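LPXTG cell wall surface protein (Streptococcus gordonii, PDB 4IGB) is a cell-wall-anchored surface protein of a streptococcus whose N-terminal part, made of an N1 and an adhesin-like N2 domain, probably serves in adhesion. Local coordinates at residues I303-G308 against T429-E434; F339-D344 against T368-T373; S406-N411 against S424-T429. All coordinates share one frame; numbering follows the deposited sequence.

All three contacts lie in one mixed, curled beta sheet of the N2 domain. Interaction 1 joins the beginning and the end of this domain, pairing strand 295-304 in parallel with strand 427-432. Interactions 2 and 3 are nested, in series, in the long loop it closes. Interactions 1 and 3 share Thr429 and use strand 427-432 from two neighbours, 295-304 and 409-417; their centres lie about 13 Å apart. The centre of interaction 2 lies about 13 Å from that of interaction 3 and about 18 Å from that of interaction 1; Arg342 ties its turn to the backbone of Glu407. The last strand thus fastens both a distant and a nearby part of the domain.

Interaction 1. Residues I303-G308 against T429-E434; sequences IPAKDG and TALLYE
Ile303 and Leu431 lie side by side and point the same way, the CG1 of the isoleucine 3.5 Å from CD2 of the leucine. Both are on the buried side of the sheet, where branched aliphatic chains fill the interior. Ile303 carries CG1 between its backbone N and carbonyl carbon (chi1 54°), which sets this branch against Leu431 and, at about a right angle, against the methyl CG2 of Thr429. The hydroxyl of Thr429 is taken up by the carbonyl of Pro300, leaving the methyl for this apolar contact.

Ala305 directs its methyl at the Tyr433 ring: CB sits 3.7 Å from the ring centroid, over the face, in a CH-pi contact. A small side chain suits this spot, since the ring can lie close above it, although this exposed, poorly ordered tyrosine touches a crystal neighbour, making the contact less certain. Lys306 bends at chi2 and chi4 to bring NZ to Glu434 O, a weak bond of 3.3 Å.

The backbone holds the chains in step. Ile303 N donates to Ala430 O (3.0 Å), Leu432 N to Ile303 O (2.7 Å) and Ala305 N to Leu432 O (2.6 Å). Proline suits position 304 because these bonds draw on Ile303 and Ala305 alone. Ala305 then centres an inverse gamma turn that ends this parallel pairing of first and last strands in the adhesin-like N2 domain.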
loop_
_atom_site.group_PDB
_atom_site.type_symbol
_atom_site.label_atom_id
_atom_site.label_comp_id
_atom_site.label_asym_id
_atom_site.label_seq_id
_atom_site.Cartn_x
_atom_site.Cartn_y
_atom_site.Cartn_z
ATOM N N ILE B 303 26.600 -13.985 28.817
ATOM C CA ILE B 303 26.532 -15.070 29.776
ATOM C C ILE B 303 27.673 -16.039 29.517
ATOM O O ILE B 303 28.210 -16.091 28.405
ATOM C CB ILE B 303 25.234 -15.871 29.627
ATOM C CG1 ILE B 303 25.089 -16.330 28.177
ATOM C CG2 ILE B 303 24.036 -15.054 30.057
ATOM C CD1 ILE B 303 24.098 -17.440 27.980
ATOM N N PRO B 304 28.054 -16.809 30.547
ATOM C CA PRO B 304 28.913 -17.971 30.331
ATOM C C PRO B 304 28.203 -18.971 29.431
ATOM O O PRO B 304 26.988 -19.159 29.538
ATOM C CB PRO B 304 29.067 -18.562 31.736
ATOM C CG PRO B 304 27.926 -17.999 32.529
ATOM C CD PRO B 304 27.714 -16.630 31.970
ATOM N N ALA B 305 28.965 -19.605 28.550
ATOM C CA ALA B 305 28.426 -20.593 27.632
ATOM C C ALA B 305 28.124 -21.888 28.371
ATOM O O ALA B 305 28.685 -22.940 28.053
ATOM C CB ALA B 305 29.412 -20.844 26.495
ATOM N N LYS B 306 27.237 -21.804 29.358
ATOM C CA LYS B 306 26.883 -22.957 30.174
ATOM C C LYS B 306 25.381 -23.165 30.242
ATOM O O LYS B 306 24.615 -22.223 30.127
ATOM C CB LYS B 306 27.424 -22.795 31.602
ATOM C CG LYS B 306 28.894 -23.140 31.768
ATOM C CD LYS B 306 29.687 -21.966 32.317
ATOM C CE LYS B 306 31.017 -22.429 32.899
ATOM N NZ LYS B 306 31.750 -23.336 31.965
ATOM N N ASP B 307 24.981 -24.412 30.456
ATOM C CA ASP B 307 23.590 -24.779 30.694
ATOM C C ASP B 307 23.000 -23.998 31.882
ATOM O O ASP B 307 23.733 -23.562 32.765
ATOM C CB ASP B 307 23.524 -26.281 30.974
ATOM C CG ASP B 307 22.114 -26.782 31.162
ATOM O OD1 ASP B 307 21.235 -26.381 30.371
ATOM O OD2 ASP B 307 21.884 -27.568 32.109
ATOM N N GLY B 308 21.681 -23.819 31.890
ATOM C CA GLY B 308 20.991 -23.182 33.001
ATOM C C GLY B 308 21.330 -21.721 33.266
ATOM O O GLY B 308 21.345 -21.296 34.418
ATOM N N THR B 429 22.795 -11.719 23.005
ATOM C CA THR B 429 23.499 -12.131 24.207
ATOM C C THR B 429 24.784 -12.861 23.824
ATOM O O THR B 429 24.742 -13.936 23.216
ATOM C CB THR B 429 22.617 -13.015 25.084
ATOM O OG1 THR B 429 21.446 -12.272 25.463
ATOM C CG2 THR B 429 23.384 -13.458 26.328
ATOM N N ALA B 430 25.921 -12.255 24.166
ATOM C CA ALA B 430 27.229 -12.823 23.853
ATOM C C ALA B 430 27.540 -14.013 24.748
ATOM O O ALA B 430 27.163 -14.038 25.919
ATOM C CB ALA B 430 28.308 -11.764 23.994
ATOM N N LEU B 431 28.239 -14.998 24.195
ATOM C CA LEU B 431 28.611 -16.188 24.950
ATOM C C LEU B 431 30.049 -16.099 25.452
ATOM O O LEU B 431 30.956 -15.734 24.704
ATOM C CB LEU B 431 28.429 -17.443 24.096
ATOM C CG LEU B 431 26.984 -17.868 23.827
ATOM C CD1 LEU B 431 26.932 -19.301 23.325
ATOM C CD2 LEU B 431 26.135 -17.702 25.076
ATOM N N LEU B 432 30.247 -16.432 26.722
ATOM C CA LEU B 432 31.572 -16.398 27.330
ATOM C C LEU B 432 32.069 -17.809 27.626
ATOM O O LEU B 432 31.397 -18.582 28.306
ATOM C CB LEU B 432 31.548 -15.576 28.618
ATOM C CG LEU B 432 31.938 -14.101 28.502
ATOM C CD1 LEU B 432 31.840 -13.632 27.060
ATOM C CD2 LEU B 432 31.070 -13.245 29.409
ATOM N N TYR B 433 33.250 -18.136 27.112
ATOM C CA TYR B 433 33.838 -19.452 27.327
ATOM C C TYR B 433 34.947 -19.395 28.374
ATOM O O TYR B 433 35.930 -18.673 28.211
ATOM C CB TYR B 433 34.380 -20.017 26.013
ATOM C CG TYR B 433 33.316 -20.618 25.123
ATOM C CD1 TYR B 433 32.892 -21.927 25.305
ATOM C CD2 TYR B 433 32.736 -19.876 24.103
ATOM C CE1 TYR B 433 31.919 -22.481 24.497
ATOM C CE2 TYR B 433 31.763 -20.423 23.289
ATOM C CZ TYR B 433 31.358 -21.725 23.490
ATOM O OH TYR B 433 30.389 -22.274 22.683
ATOM N N GLU B 434 34.779 -20.159 29.448
ATOM C CA GLU B 434 35.752 -20.182 30.534
ATOM C C GLU B 434 35.705 -21.502 31.294
ATOM O O GLU B 434 34.779 -22.293 31.126
ATOM C CB GLU B 434 35.501 -19.020 31.498
ATOM C CG GLU B 434 35.970 -17.671 30.983
ATOM C CD GLU B 434 35.042 -16.541 31.384
ATOM O OE1 GLU B 434 34.246 -16.731 32.328
ATOM O OE2 GLU B 434 35.107 -15.466 30.755
#

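Interaction 2. Residues F339-D344 against T368-T373; sequences FDERLD and TGQTVT
Phe339 meets Gln370 through its backbone and Val372 through its ring. Its N donates to Gln370 O at 3.0 Å, while the ring, with CG beside the backbone N (chi1 -62°), brings the edge atom CE2 to CG2 of Val372, 4.0 Å away and in the ring plane. A large aromatic suits this buried place, where Asn411 and Thr395 of neighbouring strands also touch it. Its carbonyl O takes a bond from the side-chain NE2 of Gln370, the donor standing well above the carbonyl plane.

Asp340 turns away from 368-373 and instead organises its own turn. Its carboxylate is gripped side-on by Arg342, with NE to OD2 and NH2 to OD1, and OD2 also accepts from Arg342 N at 2.9 Å, through its anti lone pair. Aspartate is just long enough for this reach forward. Glu341 is exposed, its CG 4.3 Å from CG of Gln370.

Arg342 faces elsewhere, its NH1 bonding the carbonyl of Glu407. At Leu343 the side chain goes into the core, but its carbonyl O receives NE2 of Gln370 at 3.0 Å, nearly in the amide plane. The bend at chi2 of Gln370 (-67°) folds its amide over the turn; a water lies between its OE1 and Asp344 OD1 and can bridge them, although OD1 also bonds Asn398.

Amide NE2 of Gln370, from the type II' hairpin turn 368-371, thus bonds carbonyls before and at the end of the type I turn 340-343, at the start of which the side chain of Asp340 forms an Asx turn with Arg342 N.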
loop_
_atom_site.group_PDB
_atom_site.type_symbol
_atom_site.label_atom_id
_atom_site.label_comp_id
_atom_site.label_asym_id
_atom_site.label_seq_id
_atom_site.Cartn_x
_atom_site.Cartn_y
_atom_site.Cartn_z
ATOM N N PHE B 339 12.729 -18.659 19.830
ATOM C CA PHE B 339 13.941 -18.668 20.636
ATOM C C PHE B 339 15.042 -19.516 20.047
ATOM O O PHE B 339 14.801 -20.629 19.587
ATOM C CB PHE B 339 13.615 -19.149 22.048
ATOM C CG PHE B 339 12.652 -18.248 22.775
ATOM C CD1 PHE B 339 13.060 -17.002 23.234
ATOM C CD2 PHE B 339 11.338 -18.639 22.988
ATOM C CE1 PHE B 339 12.172 -16.173 23.902
ATOM C CE2 PHE B 339 10.457 -17.815 23.653
ATOM C CZ PHE B 339 10.879 -16.580 24.111
ATOM N N ASP B 340 16.255 -18.977 20.071
ATOM C CA ASP B 340 17.434 -19.746 19.700
ATOM C C ASP B 340 17.361 -21.132 20.354
ATOM O O ASP B 340 16.957 -21.264 21.514
ATOM C CB ASP B 340 18.692 -18.988 20.135
ATOM C CG ASP B 340 19.972 -19.634 19.640
ATOM O OD1 ASP B 340 20.735 -18.971 18.905
ATOM O OD2 ASP B 340 20.231 -20.796 20.007
ATOM N N GLU B 341 17.746 -22.162 19.601
ATOM C CA GLU B 341 17.648 -23.555 20.057
ATOM C C GLU B 341 18.441 -23.847 21.328
ATOM O O GLU B 341 18.191 -24.849 22.006
ATOM C CB GLU B 341 18.069 -24.519 18.937
ATOM C CG GLU B 341 16.971 -24.689 17.896
ATOM C CD GLU B 341 17.445 -25.338 16.608
ATOM O OE1 GLU B 341 18.667 -25.580 16.472
ATOM O OE2 GLU B 341 16.587 -25.596 15.732
ATOM N N ARG B 342 19.392 -22.975 21.645
ATOM C CA ARG B 342 20.191 -23.125 22.857
ATOM C C ARG B 342 19.451 -22.630 24.102
ATOM O O ARG B 342 20.009 -22.632 25.207
ATOM C CB ARG B 342 21.528 -22.399 22.700
ATOM C CG ARG B 342 22.417 -23.040 21.646
ATOM C CD ARG B 342 23.573 -22.146 21.292
ATOM N NE ARG B 342 23.162 -20.984 20.512
ATOM C CZ ARG B 342 24.018 -20.100 20.025
ATOM N NH1 ARG B 342 25.313 -20.256 20.257
ATOM N NH2 ARG B 342 23.590 -19.070 19.310
ATOM N N LEU B 343 18.200 -22.207 23.915
ATOM C CA LEU B 343 17.379 -21.711 25.012
ATOM C C LEU B 343 16.152 -22.578 25.229
ATOM O O LEU B 343 15.535 -23.042 24.270
ATOM C CB LEU B 343 16.907 -20.284 24.727
ATOM C CG LEU B 343 17.907 -19.128 24.680
ATOM C CD1 LEU B 343 17.156 -17.832 24.316
ATOM C CD2 LEU B 343 18.674 -18.968 26.000
ATOM N N ASP B 344 15.798 -22.790 26.492
ATOM C CA ASP B 344 14.494 -23.340 26.830
ATOM C C ASP B 344 13.551 -22.212 27.281
ATOM O O ASP B 344 13.880 -21.443 28.189
ATOM C CB ASP B 344 14.609 -24.360 27.964
ATOM C CG ASP B 344 15.414 -25.592 27.575
ATOM O OD1 ASP B 344 15.479 -25.914 26.365
ATOM O OD2 ASP B 344 15.983 -26.230 28.492
ATOM N N THR B 368 4.789 -23.729 19.819
ATOM C CA THR B 368 5.156 -24.799 18.904
ATOM C C THR B 368 6.670 -24.873 18.811
ATOM O O THR B 368 7.295 -24.044 18.152
ATOM C CB THR B 368 4.574 -24.585 17.498
ATOM O OG1 THR B 368 3.160 -24.386 17.590
ATOM C CG2 THR B 368 4.845 -25.802 16.630
ATOM N N GLY B 369 7.259 -25.867 19.474
ATOM C CA GLY B 369 8.702 -25.988 19.513
ATOM C C GLY B 369 9.324 -24.773 20.175
ATOM O O GLY B 369 8.988 -24.440 21.313
ATOM N N GLN B 370 10.223 -24.111 19.453
ATOM C CA GLN B 370 10.867 -22.884 19.912
ATOM C C GLN B 370 10.046 -21.604 19.657
ATOM O O GLN B 370 10.436 -20.516 20.080
ATOM C CB GLN B 370 12.252 -22.759 19.272
ATOM C CG GLN B 370 13.237 -23.839 19.743
ATOM C CD GLN B 370 13.606 -23.683 21.213
ATOM O OE1 GLN B 370 13.054 -24.364 22.078
ATOM N NE2 GLN B 370 14.551 -22.795 21.496
ATOM N N THR B 371 8.914 -21.724 18.969
ATOM C CA THR B 371 8.068 -20.553 18.729
ATOM C C THR B 371 6.994 -20.381 19.793
ATOM O O THR B 371 6.250 -21.308 20.084
ATOM C CB THR B 371 7.392 -20.618 17.363
ATOM O OG1 THR B 371 8.398 -20.625 16.350
ATOM C CG2 THR B 371 6.476 -19.412 17.160
ATOM N N VAL B 372 6.915 -19.183 20.368
ATOM C CA VAL B 372 5.876 -18.878 21.345
ATOM C C VAL B 372 5.064 -17.662 20.919
ATOM O O VAL B 372 5.615 -16.580 20.693
ATOM C CB VAL B 372 6.457 -18.642 22.746
ATOM C CG1 VAL B 372 5.354 -18.165 23.701
ATOM C CG2 VAL B 372 7.098 -19.917 23.259
ATOM N N THR B 373 3.755 -17.846 20.799
ATOM C CA THR B 373 2.897 -16.810 20.239
ATOM C C THR B 373 1.866 -16.331 21.244
ATOM O O THR B 373 1.117 -17.122 21.806
ATOM C CB THR B 373 2.187 -17.299 18.966
ATOM O OG1 THR B 373 3.168 -17.582 17.965
ATOM C CG2 THR B 373 1.216 -16.245 18.433
HETATM O O HOH W 1 14.308 -26.069 23.979
#

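Interaction 3. Residues S406-N411 against S424-T429; sequences SEKIDN and SNQVST
Strands 409-411 and 427-429 run antiparallel, their axes 4.7 Å apart and 157° between directions, with Ile409-Thr429 and Asn411-Val427 as hydrogen-bonded pairs around the non-hydrogen-bonded pair Asp410-Ser428. Thr429 N donates to Ile409 O and Ile409 N to Thr429 O, both at 2.8 Å, while Asn411 and Val427 exchange a similar pair of bonds.

Side chains alternate between the two faces. On one, Asp410, Ser428, Lys408 and Gln426 form a polar row suited to the surface. Asp410 OD1 comes within 2.5 Å of Ser428 OG, and NZ of Lys408 lies near both, 3.3 Å from OD1 in a weak salt bridge. With CG between backbone N and carbonyl carbon (chi1 59°), the long lysine chain passes across to Ser428, its length and charge suited to reaching Asp410. Gln426, extended, lays its amide over the carboxylate of Asp410, the two planes stacked and 12° apart.

Strand 427-432 lies between 409-417, antiparallel, and 295-304, parallel, in the mixed sheet of the adhesin-like N2 domain.

The other face carries Ile409, Asn411, Val427 and Thr429, turned toward the interior, where Tyr313 lies against the first three. Asn411 CB meets Val427 CG2 at 4.0 Å, and the amide oxygen of Asn411 bonds NE2 of Gln337. A water bridges the strands, 3.0 Å from Ile409 O and 2.8 Å from Thr429 OG1, whose hydroxyl also bonds the carbonyl of Pro300.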
loop_
_atom_site.group_PDB
_atom_site.type_symbol
_atom_site.label_atom_id
_atom_site.label_comp_id
_atom_site.label_asym_id
_atom_site.label_seq_id
_atom_site.Cartn_x
_atom_site.Cartn_y
_atom_site.Cartn_z
ATOM N N SER B 406 27.917 -21.940 17.490
ATOM C CA SER B 406 28.152 -20.552 17.864
ATOM C C SER B 406 27.351 -19.581 16.989
ATOM O O SER B 406 26.628 -20.003 16.082
ATOM C CB SER B 406 29.651 -20.245 17.790
ATOM O OG SER B 406 30.114 -19.716 19.022
ATOM N N GLU B 407 27.437 -18.286 17.294
ATOM C CA GLU B 407 28.078 -17.816 18.518
ATOM C C GLU B 407 27.033 -17.199 19.416
ATOM O O GLU B 407 26.397 -17.901 20.203
ATOM C CB GLU B 407 29.181 -16.793 18.233
ATOM C CG GLU B 407 30.051 -16.438 19.451
ATOM C CD GLU B 407 29.342 -15.547 20.486
ATOM O OE1 GLU B 407 29.523 -14.307 20.464
ATOM O OE2 GLU B 407 28.610 -16.088 21.338
ATOM N N LYS B 408 26.861 -15.884 19.283
ATOM C CA LYS B 408 25.972 -15.108 20.144
ATOM C C LYS B 408 24.535 -15.579 19.990
ATOM O O LYS B 408 24.158 -16.114 18.952
ATOM C CB LYS B 408 26.075 -13.619 19.806
ATOM C CG LYS B 408 25.709 -13.317 18.367
ATOM C CD LYS B 408 26.128 -11.917 17.938
ATOM C CE LYS B 408 25.821 -11.687 16.447
ATOM N NZ LYS B 408 24.852 -10.566 16.203
ATOM N N ILE B 409 23.735 -15.400 21.030
ATOM C CA ILE B 409 22.334 -15.749 20.918
ATOM C C ILE B 409 21.580 -14.498 20.521
ATOM O O ILE B 409 21.599 -13.504 21.247
ATOM C CB ILE B 409 21.767 -16.317 22.220
ATOM C CG1 ILE B 409 22.478 -17.619 22.583
ATOM C CG2 ILE B 409 20.270 -16.554 22.077
ATOM C CD1 ILE B 409 22.261 -18.044 24.020
ATOM N N ASP B 410 20.949 -14.554 19.350
ATOM C CA ASP B 410 20.147 -13.454 18.817
ATOM C C ASP B 410 18.672 -13.660 19.118
ATOM O O ASP B 410 18.223 -14.787 19.357
ATOM C CB ASP B 410 20.333 -13.346 17.295
ATOM C CG ASP B 410 21.722 -12.878 16.914
ATOM O OD1 ASP B 410 22.323 -12.118 17.706
ATOM O OD2 ASP B 410 22.216 -13.267 15.836
ATOM N N ASN B 411 17.912 -12.569 19.088
ATOM C CA ASN B 411 16.472 -12.664 19.250
ATOM C C ASN B 411 15.751 -11.479 18.593
ATOM O O ASN B 411 16.254 -10.352 18.585
ATOM C CB ASN B 411 16.122 -12.781 20.731
ATOM C CG ASN B 411 14.641 -12.987 20.967
ATOM O OD1 ASN B 411 13.941 -12.065 21.376
ATOM N ND2 ASN B 411 14.152 -14.197 20.693
ATOM N N SER B 424 10.611 -6.279 15.836
ATOM C CA SER B 424 11.346 -5.468 16.792
ATOM C C SER B 424 12.773 -5.267 16.294
ATOM O O SER B 424 13.166 -5.819 15.266
ATOM C CB SER B 424 11.405 -6.189 18.131
ATOM O OG SER B 424 12.294 -7.295 18.042
ATOM N N ASN B 425 13.548 -4.478 17.025
ATOM C CA ASN B 425 14.989 -4.485 16.838
ATOM C C ASN B 425 15.480 -5.864 17.241
ATOM O O ASN B 425 14.829 -6.550 18.041
ATOM C CB ASN B 425 15.636 -3.452 17.753
ATOM C CG ASN B 425 15.239 -3.650 19.197
ATOM O OD1 ASN B 425 14.078 -3.453 19.558
ATOM N ND2 ASN B 425 16.188 -4.069 20.027
ATOM N N GLN B 426 16.621 -6.268 16.695
ATOM C CA GLN B 426 17.268 -7.504 17.113
ATOM C C GLN B 426 18.186 -7.267 18.318
ATOM O O GLN B 426 18.854 -6.237 18.408
ATOM C CB GLN B 426 18.065 -8.109 15.957
ATOM C CG GLN B 426 18.691 -9.458 16.302
ATOM C CD GLN B 426 19.610 -9.962 15.212
ATOM O OE1 GLN B 426 19.265 -10.878 14.467
ATOM N NE2 GLN B 426 20.794 -9.365 15.114
ATOM N N VAL B 427 18.222 -8.214 19.251
ATOM C CA VAL B 427 19.125 -8.094 20.398
ATOM C C VAL B 427 20.077 -9.264 20.441
ATOM O O VAL B 427 19.879 -10.262 19.755
ATOM C CB VAL B 427 18.385 -8.025 21.762
ATOM C CG1 VAL B 427 17.513 -6.769 21.845
ATOM C CG2 VAL B 427 17.579 -9.303 22.016
ATOM N N SER B 428 21.108 -9.141 21.263
ATOM C CA SER B 428 22.145 -10.154 21.297
ATOM C C SER B 428 22.641 -10.439 22.703
ATOM O O SER B 428 22.886 -9.529 23.487
ATOM C CB SER B 428 23.324 -9.732 20.421
ATOM O OG SER B 428 23.290 -10.403 19.176
ATOM N N THR B 429 22.795 -11.719 23.005
ATOM C CA THR B 429 23.499 -12.131 24.207
ATOM C C THR B 429 24.784 -12.861 23.824
ATOM O O THR B 429 24.742 -13.936 23.216
ATOM C CB THR B 429 22.617 -13.015 25.084
ATOM O OG1 THR B 429 21.446 -12.272 25.463
ATOM C CG2 THR B 429 23.384 -13.458 26.328
HETATM O O HOH W 2 19.606 -12.996 23.494
#